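Local coordinates for DsbA family protein (Salmonella typhimurium, PDB 7JVE) that acts as a trimeric thioredoxin-like enzyme with both thiol oxidase and disulfide isomerase activities, at residues A53-Y58 with R232-P237; Q64-L69 with V220-T225; A85-F90 with I117-P122. All coordinates share one frame; numbering follows the deposited sequence.

Overall arrangement
Three contacts follow one mixed sheet from its interior to its edge. Contact 3 is the innermost, two parallel strands joined by backbone bonds and lined with aromatic rings. Contact 2 lays the short helix 66-69 on strand 218-223, which pairs with strand 84-90 of contact 3 on one side and with strand 234-237 of contact 1 on the other. In contact 1 the long helix 37-64 meets that outer strand through a side-chain amide. All three are largely buried, yet only contact 1 lies beside a second subunit. The chemistry shifts accordingly, from backbone pairing to an arginine on carbonyl oxygens to a glutamine on a strand edge.

Contact 1. Residues A53-Y58 with R232-P237; sequences AQQQAY and RVTVIP. With EDO (1,2-ethanediol), chain M.
Q55 meets V235 through a pair of hydrogen bonds in which a side-chain amide takes the place of a neighbouring strand. The backbone N of V235 donates to Q55 OE1 at 3.0 Å, almost straight at 174°. Q55 NE2 returns a bond of 3.0 Å to V235 O, more bent at 148°. Each donor lies in the plane of the carbonyl it addresses, on a lone pair, although V235 O is tilted somewhat out of the glutamine's amide plane. The reach depends on the torsions: CG stands anti to the backbone N of Q55 (chi1 -176°), and a bend at chi2 then turns the amide to the strand. A water adds a third link, donating to Q55 OE1 at 2.7 Å and to V233 O at 2.8 Å, so OE1 accepts two bonds.

One helical turn further on, Y58 supplies the apolar half. Its CB packs against V235 CG2 at 3.8 Å, and V235 CG1 lies obliquely to the ring, the two side chains crossing at about a right angle. An ethanediol, probably from the crystallisation liquor, covers one ring face with C2 3.9 Å above the plane and donates from O2 to Q54 OE1 at 2.6 Å. The phenol's OH is bonded to D212 O and to K162 of the second subunit, whose V163 packs on both Y58 and V235.

T234 and I236 use their backbones to pair with V221 and F219 of strand 218-223, which leaves the N-H and C=O of V235 on the side away from that strand, at the outermost strand of the chain's sheet. Q55 thus satisfies both groups of that edge residue, the kind a further strand would otherwise engage, and ties helix 37-64 to the sheet beside a subunit interface.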
ATOM      1  N   ALA A  53       4.577  14.026  17.652  1.00 31.19           N
ATOM      2  CA  ALA A  53       4.056  13.554  18.928  1.00 32.26           C
ATOM      3  C   ALA A  53       4.507  12.125  19.206  1.00 28.42           C
ATOM      4  O   ALA A  53       4.856  11.785  20.344  1.00 28.29           O
ATOM      5  CB  ALA A  53       2.533  13.651  18.937  1.00 30.28           C
ATOM      6  N   GLN A  54       4.527  11.282  18.177  1.00 26.93           N
ATOM      7  CA  GLN A  54       4.993   9.906  18.346  1.00 28.22           C
ATOM      8  C   GLN A  54       6.455   9.875  18.772  1.00 26.99           C
ATOM      9  O   GLN A  54       6.823   9.170  19.720  1.00 29.63           O
ATOM     10  CB  GLN A  54       4.801   9.123  17.042  1.00 26.99           C
ATOM     11  CG  GLN A  54       5.054   7.631  17.167  1.00 28.12           C
ATOM     12  CD  GLN A  54       3.827   6.904  17.683  1.00 31.97           C
ATOM     13  OE1 GLN A  54       3.119   7.420  18.549  1.00 36.19           O
ATOM     14  NE2 GLN A  54       3.543   5.723  17.128  1.00 31.77           N
ATOM     15  N   GLN A  55       7.303  10.624  18.057  1.00 26.06           N
ATOM     16  CA  GLN A  55       8.730  10.691  18.363  1.00 24.94           C
ATOM     17  C   GLN A  55       8.957  11.139  19.800  1.00 28.06           C
ATOM     18  O   GLN A  55       9.728  10.522  20.547  1.00 28.79           O
ATOM     19  CB  GLN A  55       9.411  11.654  17.388  1.00 22.76           C
ATOM     20  CG  GLN A  55      10.945  11.798  17.469  1.00 23.21           C
ATOM     21  CD  GLN A  55      11.718  10.474  17.300  1.00 27.50           C
ATOM     22  OE1 GLN A  55      12.847  10.352  17.768  1.00 26.15           O
ATOM     23  NE2 GLN A  55      11.076   9.465  16.698  1.00 22.78           N
ATOM     24  N   GLN A  56       8.308  12.228  20.195  1.00 27.14           N
ATOM     25  CA  GLN A  56       8.439  12.706  21.561  1.00 27.31           C
ATOM     26  C   GLN A  56       8.072  11.623  22.567  1.00 26.88           C
ATOM     27  O   GLN A  56       8.758  11.452  23.584  1.00 27.97           O
ATOM     28  CB  GLN A  56       7.572  13.944  21.754  1.00 26.56           C
ATOM     29  CG  GLN A  56       8.216  15.218  21.185  1.00 32.27           C
ATOM     30  CD  GLN A  56       7.221  16.379  21.034  1.00 43.45           C
ATOM     31  OE1 GLN A  56       6.001  16.182  21.105  1.00 44.98           O
ATOM     32  NE2 GLN A  56       7.744  17.596  20.833  1.00 43.55           N
ATOM     33  N   ALA A  57       7.007  10.865  22.294  1.00 24.74           N
ATOM     34  CA  ALA A  57       6.574   9.848  23.251  1.00 27.50           C
ATOM     35  C   ALA A  57       7.565   8.696  23.316  1.00 26.07           C
ATOM     36  O   ALA A  57       7.794   8.141  24.394  1.00 25.85           O
ATOM     37  CB  ALA A  57       5.184   9.329  22.889  1.00 27.36           C
ATOM     38  N   TYR A  58       8.137   8.310  22.165  1.00 24.50           N
ATOM     39  CA  TYR A  58       9.189   7.293  22.145  1.00 26.63           C
ATOM     40  C   TYR A  58      10.427   7.758  22.901  1.00 27.50           C
ATOM     41  O   TYR A  58      11.060   6.966  23.613  1.00 25.97           O
ATOM     42  CB  TYR A  58       9.577   6.933  20.705  1.00 24.68           C
ATOM     43  CG  TYR A  58       8.739   5.845  20.077  1.00 23.99           C
ATOM     44  CD1 TYR A  58       8.530   4.625  20.733  1.00 22.85           C
ATOM     45  CD2 TYR A  58       8.180   6.019  18.809  1.00 22.19           C
ATOM     46  CE1 TYR A  58       7.777   3.618  20.157  1.00 22.31           C
ATOM     47  CE2 TYR A  58       7.427   5.020  18.227  1.00 21.46           C
ATOM     48  CZ  TYR A  58       7.226   3.834  18.897  1.00 22.12           C
ATOM     49  OH  TYR A  58       6.468   2.864  18.308  1.00 24.18           O
ATOM     50  N   ARG A 232      18.966  14.971  22.619  1.00 50.94           N
ATOM     51  CA  ARG A 232      20.073  14.115  22.194  1.00 46.70           C
ATOM     52  C   ARG A 232      19.663  12.670  21.922  1.00 38.92           C
ATOM     53  O   ARG A 232      20.539  11.819  21.741  1.00 36.57           O
ATOM     54  CB  ARG A 232      21.195  14.141  23.235  1.00 49.45           C
ATOM     55  CG  ARG A 232      21.845  15.509  23.450  1.00 53.70           C
ATOM     56  CD  ARG A 232      23.341  15.372  23.697  1.00 52.40           C
ATOM     57  NE  ARG A 232      23.643  14.979  25.080  1.00 63.82           N
ATOM     58  CZ  ARG A 232      24.798  14.444  25.499  1.00 65.49           C
ATOM     59  NH1 ARG A 232      25.802  14.225  24.652  1.00 58.47           N
ATOM     60  NH2 ARG A 232      24.956  14.132  26.784  1.00 67.07           N
ATOM     61  N   VAL A 233      18.370  12.368  21.880  1.00 38.00           N
ATOM     62  CA  VAL A 233      17.865  11.006  21.711  1.00 32.09           C
ATOM     63  C   VAL A 233      17.095  10.922  20.401  1.00 30.69           C
ATOM     64  O   VAL A 233      16.317  11.818  20.073  1.00 32.03           O
ATOM     65  CB  VAL A 233      16.943  10.604  22.875  1.00 28.98           C
ATOM     66  CG1 VAL A 233      16.432   9.173  22.698  1.00 26.11           C
ATOM     67  CG2 VAL A 233      17.629  10.815  24.218  1.00 33.10           C
ATOM     68  N   THR A 234      17.262   9.831  19.670  1.00 29.28           N
ATOM     69  CA  THR A 234      16.489   9.683  18.448  1.00 29.89           C
ATOM     70  C   THR A 234      16.001   8.241  18.367  1.00 28.81           C
ATOM     71  O   THR A 234      16.781   7.313  18.595  1.00 24.80           O
ATOM     72  CB  THR A 234      17.327  10.037  17.212  1.00 26.81           C
ATOM     73  OG1 THR A 234      18.038  11.251  17.448  1.00 28.38           O
ATOM     74  CG2 THR A 234      16.388  10.315  16.052  1.00 24.86           C
ATOM     75  N   VAL A 235      14.725   8.050  18.037  1.00 25.63           N
ATOM     76  CA  VAL A 235      14.150   6.721  17.858  1.00 24.36           C
ATOM     77  C   VAL A 235      13.818   6.572  16.382  1.00 24.40           C
ATOM     78  O   VAL A 235      13.108   7.405  15.814  1.00 25.79           O
ATOM     79  CB  VAL A 235      12.912   6.516  18.750  1.00 29.20           C
ATOM     80  CG1 VAL A 235      12.213   5.224  18.426  1.00 20.84           C
ATOM     81  CG2 VAL A 235      13.321   6.543  20.232  1.00 26.78           C
ATOM     82  N   ILE A 236      14.342   5.527  15.752  1.00 25.85           N
ATOM     83  CA  ILE A 236      14.286   5.426  14.298  1.00 23.10           C
ATOM     84  C   ILE A 236      13.759   4.068  13.852  1.00 24.57           C
ATOM     85  O   ILE A 236      14.186   3.032  14.385  1.00 21.32           O
ATOM     86  CB  ILE A 236      15.670   5.683  13.688  1.00 24.77           C
ATOM     87  CG1 ILE A 236      16.297   6.927  14.330  1.00 26.94           C
ATOM     88  CG2 ILE A 236      15.570   5.749  12.134  1.00 28.62           C
ATOM     89  CD1 ILE A 236      17.559   7.414  13.667  1.00 25.72           C
ATOM     90  N   PRO A 237      12.878   4.026  12.844  1.00 23.74           N
ATOM     91  CA  PRO A 237      12.422   2.736  12.301  1.00 23.99           C
ATOM     92  C   PRO A 237      13.587   1.849  11.866  1.00 21.85           C
ATOM     93  O   PRO A 237      14.639   2.326  11.437  1.00 19.52           O
ATOM     94  CB  PRO A 237      11.556   3.146  11.103  1.00 22.26           C
ATOM     95  CG  PRO A 237      11.109   4.565  11.432  1.00 23.48           C
ATOM     96  CD  PRO A 237      12.318   5.166  12.102  1.00 24.24           C
TER
HETATM   97  C1  EDO M 307       4.945   5.344  22.000  1.00 26.95           C
HETATM   98  O1  EDO M 307       3.820   4.579  22.442  1.00 35.72           O
HETATM   99  C2  EDO M 307       4.510   6.190  20.808  1.00 36.77           C
HETATM  100  O2  EDO M 307       3.187   6.735  21.036  1.00 40.23           O
HETATM  101  O   HOH W   1      14.122  12.663  18.521  1.00 27.93           O

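Contact 2. Residues Q64-L69 with V220-T225; sequences QYRAEL and VVMPQT
R66 and L69, one turn apart on the same side of helix 66-69, face strand 218-223 and the residues just after it. The backbones stay well separated, with R66 CA 8.0 Å from Q224 CA and L69 CA 8.3 Å from V220 CA, so long side chains must fill the gap. Y65, where helix 37-64 ends, is also the N-cap of the short helix, and its O accepts the backbone N of L69.

R66 is modelled in two conformers; in the one described its chain runs extended as far as chi3 and bends there, bringing the guanidinium to the strand end. NH2 donates to P223 O at 2.9 Å and 150°, from above the carbonyl plane. NE adds only weak bonds to P223 O and Q224 O. M222 CE rests 3.9 Å above one guanidinium face, over its centre, while T225 O lies over the opposite face, with NH2 at a poor angle for bonding. The carbonyl oxygens gathered here may partly balance the arginine's charge in the conformer described; the other conformer leaves this in doubt.

M222 lies between R66 and L69 and touches both. Its SD packs on L69 CD1 at 3.9 Å, the two side chains meeting roughly perpendicular, and L69 CD2 approaches V220 CG2 more loosely at 4.3 Å.

L69 is further enclosed by A62 of helix 37-64, L207 of helix 199-210, and V87 and F89 of strand 84-90. Within the sheet, V220 and M222 pair by backbone bonds with V87 and A85, while V221 pairs with T234 of the outer strand.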
ATOM      1  N   GLN A  64      12.998   6.598  30.087  1.00 28.65           N
ATOM      2  CA  GLN A  64      12.528   5.818  31.232  1.00 29.82           C
ATOM      3  C   GLN A  64      13.218   4.445  31.312  1.00 30.09           C
ATOM      4  O   GLN A  64      13.520   3.958  32.410  1.00 31.72           O
ATOM      5  CB  GLN A  64      11.010   5.663  31.165  1.00 29.05           C
ATOM      6  CG  GLN A  64      10.436   4.845  32.300  1.00 30.66           C
ATOM      7  CD  GLN A  64       8.945   4.534  32.158  1.00 38.38           C
ATOM      8  OE1 GLN A  64       8.220   5.135  31.351  1.00 34.80           O
ATOM      9  NE2 GLN A  64       8.480   3.584  32.959  1.00 44.60           N
ATOM     10  N   TYR A  65      13.490   3.806  30.173  1.00 26.38           N
ATOM     11  CA  TYR A  65      14.082   2.471  30.174  1.00 28.76           C
ATOM     12  C   TYR A  65      15.563   2.490  29.813  1.00 29.53           C
ATOM     13  O   TYR A  65      16.095   1.500  29.316  1.00 31.74           O
ATOM     14  CB  TYR A  65      13.298   1.537  29.247  1.00 25.62           C
ATOM     15  CG  TYR A  65      11.893   1.314  29.777  1.00 27.19           C
ATOM     16  CD1 TYR A  65      11.637   0.392  30.784  1.00 27.88           C
ATOM     17  CD2 TYR A  65      10.828   2.065  29.296  1.00 28.39           C
ATOM     18  CE1 TYR A  65      10.349   0.206  31.279  1.00 30.24           C
ATOM     19  CE2 TYR A  65       9.549   1.897  29.782  1.00 30.59           C
ATOM     20  CZ  TYR A  65       9.313   0.972  30.775  1.00 32.60           C
ATOM     21  OH  TYR A  65       8.031   0.827  31.245  1.00 35.96           O
ATOM     22  N   ARG A  66      16.246   3.604  30.072  0.53 30.14           N
ATOM     23  CA  ARG A  66      17.662   3.712  29.739  0.53 32.95           C
ATOM     24  C   ARG A  66      18.470   2.526  30.274  0.53 34.11           C
ATOM     25  O   ARG A  66      19.283   1.936  29.552  0.53 31.27           O
ATOM     26  CB  ARG A  66      18.220   5.032  30.285  0.53 36.61           C
ATOM     27  CG  ARG A  66      19.689   5.268  29.942  0.53 41.89           C
ATOM     28  CD  ARG A  66      20.248   6.528  30.616  0.53 47.71           C
ATOM     29  NE  ARG A  66      20.770   7.479  29.634  0.53 48.47           N
ATOM     30  CZ  ARG A  66      20.175   8.622  29.308  0.53 49.68           C
ATOM     31  NH1 ARG A  66      19.039   8.968  29.891  0.53 51.55           N
ATOM     32  NH2 ARG A  66      20.720   9.420  28.404  0.53 49.58           N
ATOM     33  N   ALA A  67      18.274   2.170  31.547  1.00 28.99           N
ATOM     34  CA  ALA A  67      19.126   1.141  32.131  1.00 30.51           C
ATOM     35  C   ALA A  67      18.958  -0.179  31.393  1.00 30.57           C
ATOM     36  O   ALA A  67      19.945  -0.871  31.103  1.00 28.47           O
ATOM     37  CB  ALA A  67      18.842   0.979  33.629  1.00 26.94           C
ATOM     38  N   GLU A  68      17.720  -0.536  31.065  1.00 29.51           N
ATOM     39  CA  GLU A  68      17.476  -1.760  30.323  1.00 25.48           C
ATOM     40  C   GLU A  68      18.039  -1.655  28.911  1.00 28.61           C
ATOM     41  O   GLU A  68      18.658  -2.600  28.412  1.00 30.75           O
ATOM     42  CB  GLU A  68      15.970  -2.046  30.292  1.00 28.72           C
ATOM     43  CG  GLU A  68      15.405  -2.348  31.674  1.00 35.08           C
ATOM     44  CD  GLU A  68      14.841  -1.104  32.392  1.00 39.87           C
ATOM     45  OE1 GLU A  68      13.718  -1.194  32.939  1.00 49.54           O
ATOM     46  OE2 GLU A  68      15.474  -0.023  32.378  1.00 34.66           O
ATOM     47  N   LEU A  69      17.824  -0.512  28.249  1.00 23.39           N
ATOM     48  CA  LEU A  69      18.329  -0.327  26.892  1.00 23.33           C
ATOM     49  C   LEU A  69      19.844  -0.494  26.831  1.00 25.27           C
ATOM     50  O   LEU A  69      20.378  -1.028  25.854  1.00 24.46           O
ATOM     51  CB  LEU A  69      17.930   1.052  26.368  1.00 23.31           C
ATOM     52  CG  LEU A  69      16.461   1.258  25.987  1.00 27.69           C
ATOM     53  CD1 LEU A  69      16.163   2.737  25.812  1.00 24.97           C
ATOM     54  CD2 LEU A  69      16.105   0.491  24.728  1.00 20.42           C
ATOM     55  N   VAL A 220      17.287   2.872  18.838  1.00 20.41           N
ATOM     56  CA  VAL A 220      17.337   3.953  19.813  1.00 21.94           C
ATOM     57  C   VAL A 220      18.768   4.459  19.891  1.00 25.85           C
ATOM     58  O   VAL A 220      19.696   3.694  20.200  1.00 26.06           O
ATOM     59  CB  VAL A 220      16.865   3.529  21.211  1.00 22.59           C
ATOM     60  CG1 VAL A 220      16.694   4.786  22.078  1.00 23.44           C
ATOM     61  CG2 VAL A 220      15.584   2.715  21.130  1.00 21.86           C
ATOM     62  N   VAL A 221      18.940   5.750  19.645  1.00 24.65           N
ATOM     63  CA  VAL A 221      20.234   6.412  19.684  1.00 23.78           C
ATOM     64  C   VAL A 221      20.178   7.461  20.791  1.00 27.62           C
ATOM     65  O   VAL A 221      19.305   8.337  20.778  1.00 27.35           O
ATOM     66  CB  VAL A 221      20.575   7.042  18.328  1.00 24.78           C
ATOM     67  CG1 VAL A 221      22.024   7.504  18.305  1.00 24.60           C
ATOM     68  CG2 VAL A 221      20.263   6.026  17.194  1.00 21.22           C
ATOM     69  N   MET A 222      21.101   7.374  21.743  1.00 27.12           N
ATOM     70  CA  MET A 222      21.012   8.166  22.958  1.00 28.95           C
ATOM     71  C   MET A 222      22.376   8.240  23.623  1.00 32.17           C
ATOM     72  O   MET A 222      23.195   7.322  23.466  1.00 29.45           O
ATOM     73  CB  MET A 222      19.980   7.562  23.913  1.00 29.05           C
ATOM     74  CG  MET A 222      20.387   6.209  24.437  1.00 30.09           C
ATOM     75  SD  MET A 222      19.086   5.345  25.336  1.00 33.31           S
ATOM     76  CE  MET A 222      18.402   6.645  26.372  1.00 32.24           C
ATOM     77  N   PRO A 223      22.657   9.317  24.357  1.00 34.80           N
ATOM     78  CA  PRO A 223      23.847   9.334  25.213  1.00 39.46           C
ATOM     79  C   PRO A 223      23.709   8.293  26.308  1.00 36.26           C
ATOM     80  O   PRO A 223      22.611   7.983  26.769  1.00 34.33           O
ATOM     81  CB  PRO A 223      23.860  10.757  25.802  1.00 39.08           C
ATOM     82  CG  PRO A 223      22.859  11.531  24.987  1.00 38.79           C
ATOM     83  CD  PRO A 223      21.841  10.529  24.535  1.00 35.52           C
ATOM     84  N   GLN A 224      24.848   7.755  26.735  1.00 40.31           N
ATOM     85  CA  GLN A 224      24.806   6.727  27.761  1.00 40.31           C
ATOM     86  C   GLN A 224      24.699   7.325  29.157  1.00 45.28           C
ATOM     87  O   GLN A 224      24.069   6.720  30.029  1.00 47.45           O
ATOM     88  CB  GLN A 224      26.039   5.836  27.650  1.00 42.18           C
ATOM     89  CG  GLN A 224      26.097   4.971  26.386  1.00 34.86           C
ATOM     90  CD  GLN A 224      26.769   3.643  26.653  1.00 35.90           C
ATOM     91  OE1 GLN A 224      26.100   2.636  26.844  1.00 36.45           O
ATOM     92  NE2 GLN A 224      28.099   3.643  26.707  1.00 33.41           N
ATOM     93  N   THR A 225      25.294   8.499  29.388  1.00 46.10           N
ATOM     94  CA  THR A 225      25.261   9.118  30.707  1.00 57.16           C
ATOM     95  C   THR A 225      23.878   9.692  30.937  1.00 60.76           C
ATOM     96  O   THR A 225      23.330  10.377  30.069  1.00 57.72           O
ATOM     97  CB  THR A 225      26.254  10.271  30.825  1.00 61.38           C
ATOM     98  OG1 THR A 225      25.848  11.307  29.922  1.00 70.77           O
ATOM     99  CG2 THR A 225      27.666   9.791  30.481  1.00 59.26           C
TER

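Contact 3. Residues A85-F90 with I117-P122; sequences AVVMFF and IFKEFP
F90, I117 and K119 lose the most surface where strands 85-90 and 117-120 run parallel in register, their axes 4.8 Å apart. Within these segments the ladder opens at I117, its N bonding to V86 O at 2.9 Å and its O accepting M88 N, while CD1 packs on V87 CG2 at 4.2 Å. K119 continues it, with N to M88 O and O from F90 N. Its CB lies over a face of the F89 ring, 3.8 Å above the plane and offset toward the rim, and CG, set by chi1 of -55°, meets V87 CG1 at 3.6 Å; NZ bonds to S74 OG and E68 O.

On the other face F90, with chi1 at 66°, swings its ring across to E120, whose CA lies over it. F90 CE1 meets the edge of the F118 ring, while M88 CE sits over that ring's face, 3.5 Å from the centroid, in a CH-pi contact.

The two strands are joined through helix 95-110 in a beta-alpha-beta unit, as expected of a thioredoxin fold. F90 touches the CxxC site, whose C94 and C97 form a disulfide here.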
ATOM      1  N   ALA A  85      25.268   5.540  22.381  1.00 28.59           N
ATOM      2  CA  ALA A  85      24.870   4.174  22.097  1.00 27.18           C
ATOM      3  C   ALA A  85      23.783   4.138  21.028  1.00 26.67           C
ATOM      4  O   ALA A  85      22.942   5.039  20.917  1.00 24.57           O
ATOM      5  CB  ALA A  85      24.378   3.459  23.360  1.00 26.11           C
ATOM      6  N   VAL A  86      23.820   3.069  20.242  1.00 29.26           N
ATOM      7  CA  VAL A  86      22.812   2.753  19.242  1.00 24.91           C
ATOM      8  C   VAL A  86      22.284   1.387  19.627  1.00 22.44           C
ATOM      9  O   VAL A  86      23.026   0.402  19.582  1.00 25.47           O
ATOM     10  CB  VAL A  86      23.393   2.744  17.821  1.00 25.94           C
ATOM     11  CG1 VAL A  86      22.334   2.300  16.803  1.00 20.16           C
ATOM     12  CG2 VAL A  86      23.965   4.101  17.485  1.00 22.27           C
ATOM     13  N   VAL A  87      21.023   1.327  20.041  1.00 23.02           N
ATOM     14  CA  VAL A  87      20.392   0.096  20.497  1.00 22.60           C
ATOM     15  C   VAL A  87      19.516  -0.415  19.364  1.00 23.49           C
ATOM     16  O   VAL A  87      18.668   0.323  18.853  1.00 21.80           O
ATOM     17  CB  VAL A  87      19.568   0.341  21.775  1.00 23.47           C
ATOM     18  CG1 VAL A  87      19.007  -0.966  22.317  1.00 21.40           C
ATOM     19  CG2 VAL A  87      20.408   1.032  22.821  1.00 21.56           C
ATOM     20  N   MET A  88      19.720  -1.667  18.947  1.00 24.75           N
ATOM     21  CA  MET A  88      19.046  -2.177  17.757  1.00 21.33           C
ATOM     22  C   MET A  88      18.156  -3.362  18.107  1.00 22.47           C
ATOM     23  O   MET A  88      18.648  -4.416  18.534  1.00 22.53           O
ATOM     24  CB  MET A  88      20.045  -2.551  16.657  1.00 22.60           C
ATOM     25  CG  MET A  88      21.006  -1.426  16.272  1.00 23.61           C
ATOM     26  SD  MET A  88      22.544  -1.925  15.446  1.00 33.70           S
ATOM     27  CE  MET A  88      23.345  -2.954  16.684  1.00 28.28           C
ATOM     28  N   PHE A  89      16.847  -3.170  17.927  1.00 21.42           N
ATOM     29  CA  PHE A  89      15.849  -4.226  18.013  1.00 20.61           C
ATOM     30  C   PHE A  89      15.654  -4.838  16.626  1.00 22.99           C
ATOM     31  O   PHE A  89      15.280  -4.142  15.674  1.00 20.53           O
ATOM     32  CB  PHE A  89      14.538  -3.663  18.553  1.00 21.36           C
ATOM     33  CG  PHE A  89      14.630  -3.203  19.980  1.00 20.93           C
ATOM     34  CD1 PHE A  89      15.261  -2.006  20.297  1.00 17.37           C
ATOM     35  CD2 PHE A  89      14.126  -4.004  21.016  1.00 19.20           C
ATOM     36  CE1 PHE A  89      15.341  -1.575  21.620  1.00 21.31           C
ATOM     37  CE2 PHE A  89      14.202  -3.595  22.338  1.00 19.12           C
ATOM     38  CZ  PHE A  89      14.812  -2.369  22.655  1.00 18.62           C
ATOM     39  N   PHE A  90      15.914  -6.136  16.514  1.00 19.60           N
ATOM     40  CA  PHE A  90      15.874  -6.805  15.231  1.00 22.25           C
ATOM     41  C   PHE A  90      15.505  -8.266  15.454  1.00 21.04           C
ATOM     42  O   PHE A  90      15.712  -8.830  16.536  1.00 20.63           O
ATOM     43  CB  PHE A  90      17.221  -6.714  14.503  1.00 20.54           C
ATOM     44  CG  PHE A  90      18.306  -7.460  15.207  1.00 25.54           C
ATOM     45  CD1 PHE A  90      18.991  -6.879  16.262  1.00 22.43           C
ATOM     46  CD2 PHE A  90      18.588  -8.778  14.872  1.00 23.94           C
ATOM     47  CE1 PHE A  90      19.961  -7.590  16.937  1.00 25.48           C
ATOM     48  CE2 PHE A  90      19.563  -9.480  15.535  1.00 21.88           C
ATOM     49  CZ  PHE A  90      20.250  -8.890  16.565  1.00 23.80           C
ATOM     50  N   ILE A 117      24.485  -1.879  20.578  1.00 24.36           N
ATOM     51  CA  ILE A 117      23.875  -2.873  21.442  1.00 23.83           C
ATOM     52  C   ILE A 117      22.837  -3.633  20.631  1.00 22.31           C
ATOM     53  O   ILE A 117      22.048  -3.030  19.897  1.00 23.49           O
ATOM     54  CB  ILE A 117      23.245  -2.199  22.679  1.00 22.22           C
ATOM     55  CG1 ILE A 117      24.290  -1.310  23.376  1.00 24.73           C
ATOM     56  CG2 ILE A 117      22.668  -3.239  23.617  1.00 20.32           C
ATOM     57  CD1 ILE A 117      23.814  -0.667  24.677  1.00 25.36           C
ATOM     58  N   PHE A 118      22.832  -4.952  20.767  1.00 21.63           N
ATOM     59  CA  PHE A 118      22.010  -5.840  19.948  1.00 22.05           C
ATOM     60  C   PHE A 118      20.872  -6.418  20.785  1.00 23.00           C
ATOM     61  O   PHE A 118      21.113  -7.152  21.752  1.00 21.75           O
ATOM     62  CB  PHE A 118      22.876  -6.960  19.362  1.00 19.97           C
ATOM     63  CG  PHE A 118      23.889  -6.470  18.343  1.00 21.97           C
ATOM     64  CD1 PHE A 118      25.086  -5.905  18.753  1.00 23.39           C
ATOM     65  CD2 PHE A 118      23.626  -6.560  16.972  1.00 22.22           C
ATOM     66  CE1 PHE A 118      26.025  -5.441  17.813  1.00 26.32           C
ATOM     67  CE2 PHE A 118      24.550  -6.107  16.025  1.00 21.45           C
ATOM     68  CZ  PHE A 118      25.750  -5.538  16.448  1.00 27.04           C
ATOM     69  N   LYS A 119      19.641  -6.101  20.418  1.00 18.76           N
ATOM     70  CA  LYS A 119      18.467  -6.614  21.135  1.00 20.93           C
ATOM     71  C   LYS A 119      17.701  -7.563  20.210  1.00 20.21           C
ATOM     72  O   LYS A 119      16.829  -7.139  19.457  1.00 19.97           O
ATOM     73  CB  LYS A 119      17.556  -5.463  21.606  1.00 20.01           C
ATOM     74  CG  LYS A 119      18.255  -4.435  22.447  1.00 18.69           C
ATOM     75  CD  LYS A 119      18.601  -5.018  23.817  1.00 18.90           C
ATOM     76  CE  LYS A 119      18.784  -3.926  24.846  1.00 19.88           C
ATOM     77  NZ  LYS A 119      19.031  -4.474  26.204  1.00 20.10           N
ATOM     78  N   GLU A 120      18.023  -8.853  20.289  1.00 24.10           N
ATOM     79  CA  GLU A 120      17.325  -9.867  19.505  1.00 20.19           C
ATOM     80  C   GLU A 120      15.939 -10.115  20.086  1.00 21.51           C
ATOM     81  O   GLU A 120      15.803 -10.299  21.301  1.00 21.22           O
ATOM     82  CB  GLU A 120      18.123 -11.168  19.508  1.00 20.42           C
ATOM     83  CG  GLU A 120      19.431 -11.084  18.772  1.00 22.01           C
ATOM     84  CD  GLU A 120      20.328 -12.284  19.011  1.00 24.52           C
ATOM     85  OE1 GLU A 120      19.837 -13.416  18.897  1.00 22.83           O
ATOM     86  OE2 GLU A 120      21.536 -12.096  19.280  1.00 29.65           O
ATOM     87  N   PHE A 121      14.916 -10.133  19.224  1.00 20.91           N
ATOM     88  CA  PHE A 121      13.549 -10.391  19.653  1.00 23.12           C
ATOM     89  C   PHE A 121      12.756 -10.988  18.495  1.00 23.46           C
ATOM     90  O   PHE A 121      13.176 -10.900  17.334  1.00 22.22           O
ATOM     91  CB  PHE A 121      12.878  -9.109  20.194  1.00 20.02           C
ATOM     92  CG  PHE A 121      12.335  -8.171  19.116  1.00 21.62           C
ATOM     93  CD1 PHE A 121      13.181  -7.587  18.190  1.00 22.33           C
ATOM     94  CD2 PHE A 121      10.984  -7.841  19.072  1.00 26.63           C
ATOM     95  CE1 PHE A 121      12.690  -6.703  17.199  1.00 22.13           C
ATOM     96  CE2 PHE A 121      10.483  -6.963  18.095  1.00 27.78           C
ATOM     97  CZ  PHE A 121      11.345  -6.397  17.148  1.00 23.29           C
ATOM     98  N   PRO A 122      11.595 -11.614  18.777  1.00 23.16           N
ATOM     99  CA  PRO A 122      10.798 -12.247  17.717  1.00 22.04           C
ATOM    100  C   PRO A 122       9.584 -11.423  17.316  1.00 22.04           C
ATOM    101  O   PRO A 122       8.759 -11.101  18.179  1.00 23.71           O
ATOM    102  CB  PRO A 122      10.351 -13.555  18.372  1.00 23.31           C
ATOM    103  CG  PRO A 122      10.361 -13.239  19.876  1.00 23.67           C
ATOM    104  CD  PRO A 122      11.035 -11.909  20.102  1.00 20.22           C
TER